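PDB 5Z6P: B-agarase from Agarivorans gilvus, which probably hydrolyses the beta-glycosidic linkages of agarose, as a glycoside hydrolase of family 50. Local coordinates for residues A[447-452]-A[499-504]; A[495-500]-A[608-613]. One frame throughout, in Å; residues are numbered along the deposited sequence.

Interaction 1: A[447-452]-A[499-504]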
loop_
_atom_site.group_PDB
_atom_site.type_symbol
_atom_site.label_atom_id
_atom_site.label_comp_id
_atom_site.label_asym_id
_atom_site.label_seq_id
_atom_site.Cartn_x
_atom_site.Cartn_y
_atom_site.Cartn_z
ATOM N N ILE A 447 -22.306 2.097 -13.754
ATOM C CA ILE A 447 -21.654 2.272 -12.460
ATOM C C ILE A 447 -20.674 3.451 -12.489
ATOM O O ILE A 447 -19.914 3.584 -13.434
ATOM C CB ILE A 447 -20.916 0.970 -12.036
ATOM C CG1 ILE A 447 -20.308 1.123 -10.643
ATOM C CG2 ILE A 447 -19.869 0.556 -13.085
ATOM C CD1 ILE A 447 -19.957 -0.196 -9.972
ATOM N N PRO A 448 -20.717 4.327 -11.461
ATOM C CA PRO A 448 -19.785 5.461 -11.398
ATOM C C PRO A 448 -18.329 4.998 -11.313
ATOM O O PRO A 448 -18.062 3.867 -10.910
ATOM C CB PRO A 448 -20.192 6.187 -10.126
ATOM C CG PRO A 448 -21.631 5.763 -9.881
ATOM C CD PRO A 448 -21.696 4.356 -10.361
ATOM N N PHE A 449 -17.403 5.862 -11.698
ATOM C CA PHE A 449 -15.991 5.516 -11.663
ATOM C C PHE A 449 -15.154 6.716 -11.191
ATOM O O PHE A 449 -15.633 7.842 -11.193
ATOM C CB PHE A 449 -15.524 5.049 -13.041
ATOM C CG PHE A 449 -15.566 6.129 -14.081
ATOM C CD1 PHE A 449 -16.722 6.380 -14.796
ATOM C CD2 PHE A 449 -14.449 6.903 -14.340
ATOM C CE1 PHE A 449 -16.762 7.390 -15.740
ATOM C CE2 PHE A 449 -14.494 7.911 -15.265
ATOM C CZ PHE A 449 -15.649 8.160 -15.963
ATOM N N PHE A 450 -13.919 6.454 -10.782
ATOM C CA PHE A 450 -12.990 7.507 -10.417
ATOM C C PHE A 450 -11.910 7.614 -11.507
ATOM O O PHE A 450 -11.433 6.610 -11.998
ATOM C CB PHE A 450 -12.374 7.228 -9.048
ATOM C CG PHE A 450 -13.318 7.471 -7.885
ATOM C CD1 PHE A 450 -14.398 6.630 -7.637
ATOM C CD2 PHE A 450 -13.113 8.542 -7.033
ATOM C CE1 PHE A 450 -15.252 6.875 -6.561
ATOM C CE2 PHE A 450 -13.964 8.790 -5.952
ATOM C CZ PHE A 450 -15.031 7.955 -5.714
ATOM N N ALA A 451 -11.562 8.834 -11.901
ATOM C CA ALA A 451 -10.544 9.060 -12.932
ATOM C C ALA A 451 -9.207 9.430 -12.281
ATOM O O ALA A 451 -9.170 9.834 -11.120
ATOM C CB ALA A 451 -10.983 10.159 -13.895
ATOM N N ASN A 452 -8.121 9.278 -13.030
ATOM C CA ASN A 452 -6.785 9.558 -12.524
ATOM C C ASN A 452 -5.876 10.111 -13.615
ATOM O O ASN A 452 -6.044 9.797 -14.792
ATOM C CB ASN A 452 -6.156 8.304 -11.956
ATOM C CG ASN A 452 -5.662 7.371 -13.043
ATOM O OD1 ASN A 452 -6.427 6.566 -13.573
ATOM N ND2 ASN A 452 -4.395 7.500 -13.405
ATOM N N PRO A 499 -21.077 12.736 -16.186
ATOM C CA PRO A 499 -21.453 12.819 -14.773
ATOM C C PRO A 499 -21.184 11.519 -14.016
ATOM O O PRO A 499 -21.182 11.534 -12.794
ATOM C CB PRO A 499 -22.951 13.119 -14.824
ATOM C CG PRO A 499 -23.374 12.556 -16.128
ATOM C CD PRO A 499 -22.247 12.825 -17.071
ATOM N N TRP A 500 -20.947 10.427 -14.734
ATOM C CA TRP A 500 -20.605 9.147 -14.113
ATOM C C TRP A 500 -19.214 9.150 -13.469
ATOM O O TRP A 500 -18.873 8.240 -12.718
ATOM C CB TRP A 500 -20.669 8.008 -15.144
ATOM C CG TRP A 500 -22.064 7.605 -15.548
ATOM C CD1 TRP A 500 -22.751 8.024 -16.647
ATOM C CD2 TRP A 500 -22.926 6.696 -14.861
ATOM N NE1 TRP A 500 -23.989 7.433 -16.687
ATOM C CE2 TRP A 500 -24.120 6.611 -15.602
ATOM C CE3 TRP A 500 -22.807 5.947 -13.691
ATOM C CZ2 TRP A 500 -25.191 5.800 -15.208
ATOM C CZ3 TRP A 500 -23.872 5.145 -13.300
ATOM C CH2 TRP A 500 -25.045 5.074 -14.062
ATOM N N CYS A 501 -18.399 10.156 -13.782
ATOM C CA CYS A 501 -17.095 10.282 -13.137
ATOM C C CYS A 501 -17.241 10.953 -11.794
ATOM O O CYS A 501 -17.549 12.130 -11.735
ATOM C CB CYS A 501 -16.106 11.085 -13.990
ATOM S SG CYS A 501 -14.495 11.251 -13.170
ATOM N N VAL A 502 -16.998 10.217 -10.721
ATOM C CA VAL A 502 -17.194 10.758 -9.384
ATOM C C VAL A 502 -16.193 11.864 -9.077
ATOM O O VAL A 502 -16.548 12.898 -8.514
ATOM C CB VAL A 502 -17.073 9.673 -8.296
ATOM C CG1 VAL A 502 -17.229 10.305 -6.941
ATOM C CG2 VAL A 502 -18.141 8.593 -8.501
ATOM N N GLY A 503 -14.941 11.629 -9.462
ATOM C CA GLY A 503 -13.884 12.583 -9.212
ATOM C C GLY A 503 -12.561 12.146 -9.809
ATOM O O GLY A 503 -12.433 11.045 -10.318
ATOM N N ILE A 504 -11.572 13.031 -9.719
ATOM C CA ILE A 504 -10.280 12.830 -10.349
ATOM C C ILE A 504 -9.150 12.870 -9.333
ATOM O O ILE A 504 -8.981 13.865 -8.635
ATOM C CB ILE A 504 -10.021 13.906 -11.415
ATOM C CG1 ILE A 504 -11.212 13.985 -12.385
ATOM C CG2 ILE A 504 -8.688 13.635 -12.131
ATOM C CD1 ILE A 504 -11.375 15.328 -13.027
#
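V502 lies across one face of the F450 ring, its CB 3.8 Å from the ring centroid and its CG1 3.4 Å from CZ of F450. The branched valine has two arms to spend: CG1 goes to the phenyl, while CG2 meets CB of P448 at 3.6 Å. F449 and C501 fill the reverse side of the sheet. With chi1 at 66°, F449 CG sits between its backbone N and carbonyl carbon, and the ring lies with one face over C501, whose CA is 4.0 Å from the F449 ring centroid, a CH-pi contact. The small cysteine sulfur sits obliquely to that ring and rests on the A451 methyl (SG to CB, 3.7 Å). These are adjacent parallel strands, 449-453 and 501-506, of a beta-alpha-beta unit whose helix 478-495 covers the face bearing F449, A451 and C501, consistent with the (beta/alpha)8 barrel of this glycosidase family. Near the strand starts, the W500 indole presents its edge to P448. Along the backbone, F449 is gripped twice: its N donates to W500 O (3.0 Å) and its O accepts from V502 N (2.8 Å). V502, with helical phi/psi, makes a beta bulge that adds one residue to its strand, and A451 N therefore bonds G503 O (2.9 Å) rather than the V502 carbonyl.

Interaction 2: A[495-500]-A[608-613]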
loop_
_atom_site.group_PDB
_atom_site.type_symbol
_atom_site.label_atom_id
_atom_site.label_comp_id
_atom_site.label_asym_id
_atom_site.label_seq_id
_atom_site.Cartn_x
_atom_site.Cartn_y
_atom_site.Cartn_z
ATOM N N ILE A 495 -12.743 11.113 -20.080
ATOM C CA ILE A 495 -14.013 11.015 -19.381
ATOM C C ILE A 495 -15.104 11.759 -20.135
ATOM O O ILE A 495 -16.288 11.608 -19.833
ATOM C CB ILE A 495 -13.914 11.534 -17.909
ATOM C CG1 ILE A 495 -13.736 13.054 -17.842
ATOM C CG2 ILE A 495 -12.834 10.756 -17.123
ATOM C CD1 ILE A 495 -14.214 13.655 -16.538
ATOM N N LYS A 496 -14.701 12.552 -21.125
ATOM C CA LYS A 496 -15.642 13.291 -21.963
ATOM C C LYS A 496 -16.754 13.975 -21.155
ATOM O O LYS A 496 -17.926 13.874 -21.509
ATOM C CB LYS A 496 -16.247 12.343 -23.003
ATOM C CG LYS A 496 -15.196 11.721 -23.920
ATOM C CD LYS A 496 -15.784 10.771 -24.956
ATOM C CE LYS A 496 -14.692 10.169 -25.855
ATOM N NZ LYS A 496 -13.673 9.410 -25.062
ATOM N N ASP A 497 -16.371 14.625 -20.057
ATOM C CA ASP A 497 -17.287 15.382 -19.198
ATOM C C ASP A 497 -18.448 14.587 -18.549
ATOM O O ASP A 497 -19.399 15.198 -18.053
ATOM C CB ASP A 497 -17.883 16.561 -19.993
ATOM C CG ASP A 497 -16.824 17.583 -20.428
ATOM O OD1 ASP A 497 -15.653 17.210 -20.578
ATOM O OD2 ASP A 497 -17.163 18.767 -20.616
ATOM N N THR A 498 -18.374 13.253 -18.524
ATOM C CA THR A 498 -19.513 12.451 -18.053
ATOM C C THR A 498 -19.794 12.616 -16.552
ATOM O O THR A 498 -18.889 12.627 -15.733
ATOM C CB THR A 498 -19.335 10.923 -18.368
ATOM O OG1 THR A 498 -20.541 10.226 -18.029
ATOM C CG2 THR A 498 -18.180 10.305 -17.599
ATOM N N PRO A 499 -21.077 12.736 -16.186
ATOM C CA PRO A 499 -21.453 12.819 -14.773
ATOM C C PRO A 499 -21.184 11.519 -14.016
ATOM O O PRO A 499 -21.182 11.534 -12.794
ATOM C CB PRO A 499 -22.951 13.119 -14.824
ATOM C CG PRO A 499 -23.374 12.556 -16.128
ATOM C CD PRO A 499 -22.247 12.825 -17.071
ATOM N N TRP A 500 -20.947 10.427 -14.734
ATOM C CA TRP A 500 -20.605 9.147 -14.113
ATOM C C TRP A 500 -19.214 9.150 -13.469
ATOM O O TRP A 500 -18.873 8.240 -12.718
ATOM C CB TRP A 500 -20.669 8.008 -15.144
ATOM C CG TRP A 500 -22.064 7.605 -15.548
ATOM C CD1 TRP A 500 -22.751 8.024 -16.647
ATOM C CD2 TRP A 500 -22.926 6.696 -14.861
ATOM N NE1 TRP A 500 -23.989 7.433 -16.687
ATOM C CE2 TRP A 500 -24.120 6.611 -15.602
ATOM C CE3 TRP A 500 -22.807 5.947 -13.691
ATOM C CZ2 TRP A 500 -25.191 5.800 -15.208
ATOM C CZ3 TRP A 500 -23.872 5.145 -13.300
ATOM C CH2 TRP A 500 -25.045 5.074 -14.062
ATOM N N LYS A 608 -10.192 24.641 -15.026
ATOM C CA LYS A 608 -10.275 25.351 -16.309
ATOM C C LYS A 608 -10.930 24.485 -17.365
ATOM O O LYS A 608 -11.599 24.989 -18.257
ATOM C CB LYS A 608 -8.892 25.785 -16.832
ATOM C CG LYS A 608 -8.216 26.974 -16.105
ATOM C CD LYS A 608 -6.805 27.210 -16.669
ATOM C CE LYS A 608 -5.957 28.087 -15.763
ATOM N NZ LYS A 608 -4.676 28.475 -16.410
ATOM N N GLN A 609 -10.711 23.177 -17.274
ATOM C CA GLN A 609 -11.209 22.256 -18.292
ATOM C C GLN A 609 -12.354 21.380 -17.779
ATOM O O GLN A 609 -13.195 20.931 -18.555
ATOM C CB GLN A 609 -10.075 21.375 -18.804
ATOM C CG GLN A 609 -8.862 22.150 -19.315
ATOM C CD GLN A 609 -7.871 21.243 -20.003
ATOM O OE1 GLN A 609 -8.241 20.450 -20.875
ATOM N NE2 GLN A 609 -6.604 21.343 -19.609
ATOM N N LEU A 610 -12.385 21.153 -16.472
ATOM C CA LEU A 610 -13.393 20.277 -15.880
ATOM C C LEU A 610 -13.984 20.889 -14.618
ATOM O O LEU A 610 -13.849 20.331 -13.537
ATOM C CB LEU A 610 -12.787 18.898 -15.568
ATOM C CG LEU A 610 -12.356 18.077 -16.777
ATOM C CD1 LEU A 610 -11.495 16.870 -16.375
ATOM C CD2 LEU A 610 -13.586 17.623 -17.547
ATOM N N PRO A 611 -14.654 22.041 -14.765
ATOM C CA PRO A 611 -15.042 22.851 -13.614
ATOM C C PRO A 611 -16.087 22.191 -12.720
ATOM O O PRO A 611 -16.291 22.658 -11.613
ATOM C CB PRO A 611 -15.607 24.127 -14.260
ATOM C CG PRO A 611 -16.101 23.693 -15.576
ATOM C CD PRO A 611 -15.183 22.585 -16.026
ATOM N N ASN A 612 -16.712 21.121 -13.189
ATOM C CA ASN A 612 -17.833 20.495 -12.486
ATOM C C ASN A 612 -17.455 19.227 -11.720
ATOM O O ASN A 612 -18.282 18.639 -11.032
ATOM C CB ASN A 612 -18.938 20.153 -13.484
ATOM C CG ASN A 612 -19.519 21.374 -14.144
ATOM O OD1 ASN A 612 -19.926 22.308 -13.473
ATOM N ND2 ASN A 612 -19.542 21.379 -15.465
ATOM N N HIS A 613 -16.215 18.784 -11.878
ATOM C CA HIS A 613 -15.816 17.495 -11.337
ATOM C C HIS A 613 -14.928 17.653 -10.115
ATOM O O HIS A 613 -14.069 18.530 -10.068
ATOM C CB HIS A 613 -15.098 16.665 -12.394
ATOM C CG HIS A 613 -15.998 16.091 -13.440
ATOM N ND1 HIS A 613 -16.402 16.802 -14.545
ATOM C CD2 HIS A 613 -16.561 14.863 -13.555
ATOM C CE1 HIS A 613 -17.179 16.042 -15.297
ATOM N NE2 HIS A 613 -17.288 14.859 -14.720
#
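H613 and T498 join two connecting loops by a side-chain-to-backbone hydrogen bond, set in a small apolar contact where helix 478-495 turns toward strand 501-506 and helix 581-609 turns toward strand 614-615. Both turns precede a parallel strand, so the contact belongs to the end of the sheet where its strands begin; this is consistent with a (beta/alpha)8 barrel, in which the catalytic residues lie at the opposite, C-terminal ends of the strands. NE2 of H613 carries the proton and donates to T498 O at 2.9 Å, with an almost straight N-H...O angle of 178°. The oxygen lies in the imidazole plane, yet the donor stands about 50° out of the carbonyl plane. The same ring edge brings CE1 within 3.6 Å of D497 O. Histidine suits this place because its edge is polar and its face can take an aliphatic cover: CD1 of I495 sits 3.9 Å from the ring centroid, over one face. With chi1 of 70°, I495 holds CG1 between its backbone N and carbonyl carbon, and the long arm reaches both the imidazole and CD2 of L610, 4.1 Å from CD1. The chain leaves the helix through a type I' turn, I495 to T498, closed by T498 N to I495 O (3.0 Å); it carries K496 and D497 through positive phi and brings the T498 carbonyl to H613. D497 OD1 skims CD2 of L610, but its main partner is K492, whose NZ also holds Q609 O. Around this, L610 packs on V491 and K492 of helix 478-495 and on I504 of strand 501-506, while H613 leans on C501 and I504 and meets the Y280 ring edge to face.

In the fold
From the N terminus, the chain passes many strands and helices before strand 449-453, runs through helix 478-495 and returns in strand 501-506, where interaction 1 closes a loop of 46 intervening residues. Interaction 2 starts before that return, at the end of the same helix, and closes a longer, largely helical excursion at 608-613. The two loops therefore cross rather than nest, and their segments share P499 and W500. Their centres lie about 9 Å apart and they touch directly: I495 CG2 rests on A451 CB, and C501 O approaches H613 CD2. Together they tie these strands and the entry to strand 614-615 to helix 478-495, which covers one face of their parallel sheet.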